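Flagellar hook-associated protein (Burkholderia pseudomallei, PDB 4UT1) probably serves as a structural protein of the bacterial flagellum, forming part of the junction between hook and filament. Local coordinates at residues G333-A341 and G433-I444. Numbering follows the deposited sequence.
Sequences GGSLFAVGA and GFSLATANGSAI
A two-stranded antiparallel sheet joins Phe337-Ala338 to Leu436-Ser435, lying on the helical bundle where the chain leaves for a beta domain and returns from it. Ala338 and Ser435 form the hydrogen-bonded pair: Ala338 N reaches Ser435 O at 2.9 Å, and Ser435 N returns a bond to Ala338 O at 3.0 Å. Beyond the non-hydrogen-bonded Phe337-Leu436 pair, Ala437 N meets Leu336 O at 2.8 Å from above the carbonyl plane, 60° out of it. A water donates to this same oxygen and to Thr438 O, so Leu336 O is gripped twice.

The two short strands are the outgoing and returning connections of an inserted beta domain, and their pairing holds them together beside the long-helix domain of FlgK. Phe337, Phe434 and Leu436 make the side facing the helices largely apolar, though Asn319 of helix 287-322 holds Leu336 N and Phe337 O. With CG anti to the backbone N (chi1 -170°), the Phe434 ring swings toward Phe337, its CZ 3.6 Å from Phe337 CD1 and the ring planes inclined by 32°. Leu436 runs alongside Phe337, and its CD1 lies 4.0 Å from Phe337 CE1. Phe314 and Tyr120 add edge-to-face contacts to Phe337, while Phe434 and Leu436 rest on helix 134-193. Farther along, Leu336 CD2 packs 4.3 Å from Ala443 CB, and a second water links Gly334 N to Ala443 O.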
ATOM      1  N   GLY A 333      22.278 -14.990   1.088  1.00 16.30           N
ATOM      2  CA  GLY A 333      21.494 -14.246   2.055  1.00 15.13           C
ATOM      3  C   GLY A 333      20.038 -14.653   1.954  1.00 14.52           C
ATOM      4  O   GLY A 333      19.567 -15.034   0.883  1.00 15.40           O
ATOM      5  N   GLY A 334      19.340 -14.604   3.079  1.00 15.25           N
ATOM      6  CA  GLY A 334      17.909 -14.860   3.098  1.00 17.75           C
ATOM      7  C   GLY A 334      17.136 -13.587   3.378  1.00 14.53           C
ATOM      8  O   GLY A 334      17.681 -12.487   3.334  1.00 14.75           O
ATOM      9  N   SER A 335      15.853 -13.721   3.687  1.00 12.22           N
ATOM     10  CA  SER A 335      15.062 -12.540   4.005  1.00 15.03           C
ATOM     11  C   SER A 335      15.525 -11.890   5.306  1.00 12.20           C
ATOM     12  O   SER A 335      15.926 -12.579   6.232  1.00 13.44           O
ATOM     13  CB  SER A 335      13.581 -12.909   4.094  1.00 13.17           C
ATOM     14  OG  SER A 335      13.114 -13.216   2.795  1.00 19.79           O
ATOM     15  N   LEU A 336      15.473 -10.563   5.355  1.00 11.51           N
ATOM     16  CA  LEU A 336      15.689  -9.811   6.598  1.00 11.52           C
ATOM     17  C   LEU A 336      14.361  -9.305   7.180  1.00 12.10           C
ATOM     18  O   LEU A 336      14.271  -9.006   8.363  1.00 11.46           O
ATOM     19  CB  LEU A 336      16.643  -8.635   6.359  1.00 10.76           C
ATOM     20  CG  LEU A 336      18.047  -9.046   5.907  1.00 13.25           C
ATOM     21  CD1 LEU A 336      18.924  -7.824   5.726  1.00  9.39           C
ATOM     22  CD2 LEU A 336      18.677 -10.009   6.909  1.00 16.12           C
ATOM     23  N   PHE A 337      13.329  -9.217   6.342  1.00 11.65           N
ATOM     24  CA  PHE A 337      12.019  -8.738   6.780  1.00 12.38           C
ATOM     25  C   PHE A 337      10.884  -9.595   6.227  1.00 11.33           C
ATOM     26  O   PHE A 337      11.037 -10.260   5.211  1.00 14.56           O
ATOM     27  CB  PHE A 337      11.823  -7.278   6.363  1.00 13.27           C
ATOM     28  CG  PHE A 337      12.786  -6.344   7.013  1.00 12.44           C
ATOM     29  CD1 PHE A 337      12.526  -5.837   8.266  1.00 11.58           C
ATOM     30  CD2 PHE A 337      13.993  -6.017   6.394  1.00 14.84           C
ATOM     31  CE1 PHE A 337      13.428  -5.005   8.895  1.00 13.48           C
ATOM     32  CE2 PHE A 337      14.893  -5.168   7.014  1.00 13.78           C
ATOM     33  CZ  PHE A 337      14.605  -4.657   8.268  1.00 12.22           C
ATOM     34  N   ALA A 338       9.742  -9.573   6.915  1.00 14.28           N
ATOM     35  CA  ALA A 338       8.563 -10.289   6.465  1.00 17.14           C
ATOM     36  C   ALA A 338       7.304  -9.449   6.691  1.00 17.50           C
ATOM     37  O   ALA A 338       7.257  -8.618   7.594  1.00 14.74           O
ATOM     38  CB  ALA A 338       8.452 -11.638   7.182  1.00 14.01           C
ATOM     39  N   VAL A 339       6.303  -9.654   5.844  1.00 17.83           N
ATOM     40  CA  VAL A 339       5.001  -9.018   6.005  1.00 22.59           C
ATOM     41  C   VAL A 339       3.894 -10.025   5.680  1.00 16.93           C
ATOM     42  O   VAL A 339       4.127 -11.000   4.960  1.00 23.64           O
ATOM     43  CB  VAL A 339       4.840  -7.782   5.091  1.00 20.40           C
ATOM     44  CG1 VAL A 339       5.952  -6.788   5.333  1.00 18.17           C
ATOM     45  CG2 VAL A 339       4.815  -8.216   3.633  1.00 22.02           C
ATOM     46  N   GLY A 340       2.691  -9.785   6.196  1.00 25.56           N
ATOM     47  CA  GLY A 340       1.566 -10.652   5.895  1.00 24.74           C
ATOM     48  C   GLY A 340       1.082 -10.451   4.472  1.00 32.65           C
ATOM     49  O   GLY A 340       1.445  -9.467   3.823  1.00 31.22           O
ATOM     50  N   ALA A 341       0.264 -11.376   3.978  1.00 28.57           N
ATOM     51  CA  ALA A 341      -0.199 -11.298   2.599  1.00 32.16           C
ATOM     52  C   ALA A 341      -1.357 -10.316   2.485  1.00 26.56           C
ATOM     53  O   ALA A 341      -1.917  -9.886   3.490  1.00 25.49           O
ATOM     54  CB  ALA A 341      -0.609 -12.683   2.076  1.00 30.37           C
ATOM     55  N   GLY A 433       1.744  -7.003  10.450  1.00 15.13           N
ATOM     56  CA  GLY A 433       2.599  -8.170  10.374  1.00 18.03           C
ATOM     57  C   GLY A 433       4.068  -7.874  10.115  1.00 15.20           C
ATOM     58  O   GLY A 433       4.878  -8.796  10.078  1.00 15.77           O
ATOM     59  N   PHE A 434       4.419  -6.597   9.956  1.00 12.13           N
ATOM     60  CA  PHE A 434       5.808  -6.228   9.652  1.00 13.18           C
ATOM     61  C   PHE A 434       6.761  -6.711  10.737  1.00 14.25           C
ATOM     62  O   PHE A 434       6.582  -6.397  11.912  1.00 13.65           O
ATOM     63  CB  PHE A 434       5.956  -4.708   9.489  1.00  9.13           C
ATOM     64  CG  PHE A 434       7.300  -4.294   8.955  1.00 13.52           C
ATOM     65  CD1 PHE A 434       8.369  -4.060   9.814  1.00 14.45           C
ATOM     66  CD2 PHE A 434       7.499  -4.158   7.592  1.00 12.47           C
ATOM     67  CE1 PHE A 434       9.635  -3.701   9.310  1.00 12.45           C
ATOM     68  CE2 PHE A 434       8.753  -3.793   7.089  1.00 10.38           C
ATOM     69  CZ  PHE A 434       9.812  -3.556   7.960  1.00 10.85           C
ATOM     70  N   SER A 435       7.791  -7.461  10.355  1.00 13.45           N
ATOM     71  CA  SER A 435       8.771  -7.891  11.346  1.00 17.30           C
ATOM     72  C   SER A 435      10.112  -8.237  10.744  1.00 15.95           C
ATOM     73  O   SER A 435      10.238  -8.411   9.542  1.00 12.97           O
ATOM     74  CB  SER A 435       8.266  -9.102  12.112  1.00 23.40           C
ATOM     75  OG  SER A 435       7.944 -10.137  11.227  1.00 21.17           O
ATOM     76  N   LEU A 436      11.103  -8.343  11.614  1.00 14.30           N
ATOM     77  CA  LEU A 436      12.400  -8.848  11.217  1.00 14.57           C
ATOM     78  C   LEU A 436      12.245 -10.341  10.997  1.00 16.96           C
ATOM     79  O   LEU A 436      11.701 -11.040  11.854  1.00 14.75           O
ATOM     80  CB  LEU A 436      13.456  -8.533  12.295  1.00 13.39           C
ATOM     81  CG  LEU A 436      13.987  -7.102  12.383  1.00 15.37           C
ATOM     82  CD1 LEU A 436      12.894  -6.088  12.736  1.00 13.15           C
ATOM     83  CD2 LEU A 436      15.146  -7.006  13.399  1.00 17.55           C
ATOM     84  N   ALA A 437      12.668 -10.837   9.835  1.00 12.27           N
ATOM     85  CA  ALA A 437      12.667 -12.274   9.613  1.00 12.97           C
ATOM     86  C   ALA A 437      13.684 -12.945  10.529  1.00 20.41           C
ATOM     87  O   ALA A 437      13.504 -14.093  10.939  1.00 20.46           O
ATOM     88  CB  ALA A 437      12.963 -12.587   8.165  1.00 14.25           C
ATOM     89  N   THR A 438      14.756 -12.215  10.833  1.00 15.94           N
ATOM     90  CA  THR A 438      15.765 -12.646  11.791  1.00 16.06           C
ATOM     91  C   THR A 438      16.400 -11.407  12.416  1.00 19.04           C
ATOM     92  O   THR A 438      16.467 -10.350  11.780  1.00 16.77           O
ATOM     93  CB  THR A 438      16.851 -13.528  11.138  1.00 19.14           C
ATOM     94  OG1 THR A 438      17.835 -13.878  12.118  1.00 22.16           O
ATOM     95  CG2 THR A 438      17.532 -12.785   9.998  1.00 16.90           C
ATOM     96  N   ALA A 439      16.846 -11.530  13.665  1.00 16.68           N
ATOM     97  CA  ALA A 439      17.517 -10.428  14.341  1.00 17.54           C
ATOM     98  C   ALA A 439      19.000 -10.729  14.529  1.00 17.84           C
ATOM     99  O   ALA A 439      19.716  -9.991  15.220  1.00 16.06           O
ATOM    100  CB  ALA A 439      16.855 -10.139  15.695  1.00 22.14           C
ATOM    101  N   ASN A 440      19.441 -11.827  13.923  1.00 17.11           N
ATOM    102  CA  ASN A 440      20.834 -12.254  13.972  1.00 20.33           C
ATOM    103  C   ASN A 440      21.643 -11.456  12.960  1.00 21.62           C
ATOM    104  O   ASN A 440      21.387 -11.522  11.754  1.00 18.01           O
ATOM    105  CB  ASN A 440      20.938 -13.760  13.702  1.00 22.24           C
ATOM    106  CG  ASN A 440      22.343 -14.319  13.924  1.00 27.96           C
ATOM    107  OD1 ASN A 440      23.286 -13.587  14.234  1.00 28.08           O
ATOM    108  ND2 ASN A 440      22.480 -15.638  13.770  1.00 27.96           N
ATOM    109  N   GLY A 441      22.616 -10.696  13.459  1.00 19.59           N
ATOM    110  CA  GLY A 441      23.385  -9.792  12.628  1.00 19.55           C
ATOM    111  C   GLY A 441      24.197 -10.491  11.557  1.00 18.90           C
ATOM    112  O   GLY A 441      24.544  -9.882  10.540  1.00 15.31           O
ATOM    113  N   SER A 442      24.480 -11.774  11.777  1.00 16.13           N
ATOM    114  CA  SER A 442      25.227 -12.577  10.812  1.00 20.47           C
ATOM    115  C   SER A 442      24.420 -12.851   9.541  1.00 17.93           C
ATOM    116  O   SER A 442      24.989 -13.211   8.500  1.00 16.08           O
ATOM    117  CB  SER A 442      25.663 -13.901  11.448  1.00 22.43           C
ATOM    118  OG  SER A 442      26.549 -13.661  12.538  1.00 28.22           O
ATOM    119  N   ALA A 443      23.102 -12.691   9.622  1.00 17.30           N
ATOM    120  CA  ALA A 443      22.246 -12.955   8.465  1.00 15.33           C
ATOM    121  C   ALA A 443      22.341 -11.869   7.395  1.00 14.85           C
ATOM    122  O   ALA A 443      21.885 -12.067   6.267  1.00 13.43           O
ATOM    123  CB  ALA A 443      20.781 -13.124   8.911  1.00 15.26           C
ATOM    124  N   ILE A 444      22.897 -10.714   7.745  1.00 14.56           N
ATOM    125  CA  ILE A 444      23.119  -9.675   6.746  1.00 14.01           C
ATOM    126  C   ILE A 444      24.191 -10.174   5.763  1.00 12.05           C
ATOM    127  O   ILE A 444      25.302 -10.506   6.160  1.00 13.89           O
ATOM    128  CB  ILE A 444      23.538  -8.340   7.397  1.00 14.65           C
ATOM    129  CG1 ILE A 444      22.420  -7.836   8.319  1.00 16.71           C
ATOM    130  CG2 ILE A 444      23.856  -7.285   6.333  1.00 13.43           C
ATOM    131  CD1 ILE A 444      22.849  -6.727   9.243  1.00 14.06           C
TER
HETATM  132  O   HOH W   1      20.617 -14.380   5.449  1.00 15.28           O
HETATM  133  O   HOH W   2      16.369  -8.054   9.941  1.00 16.98           O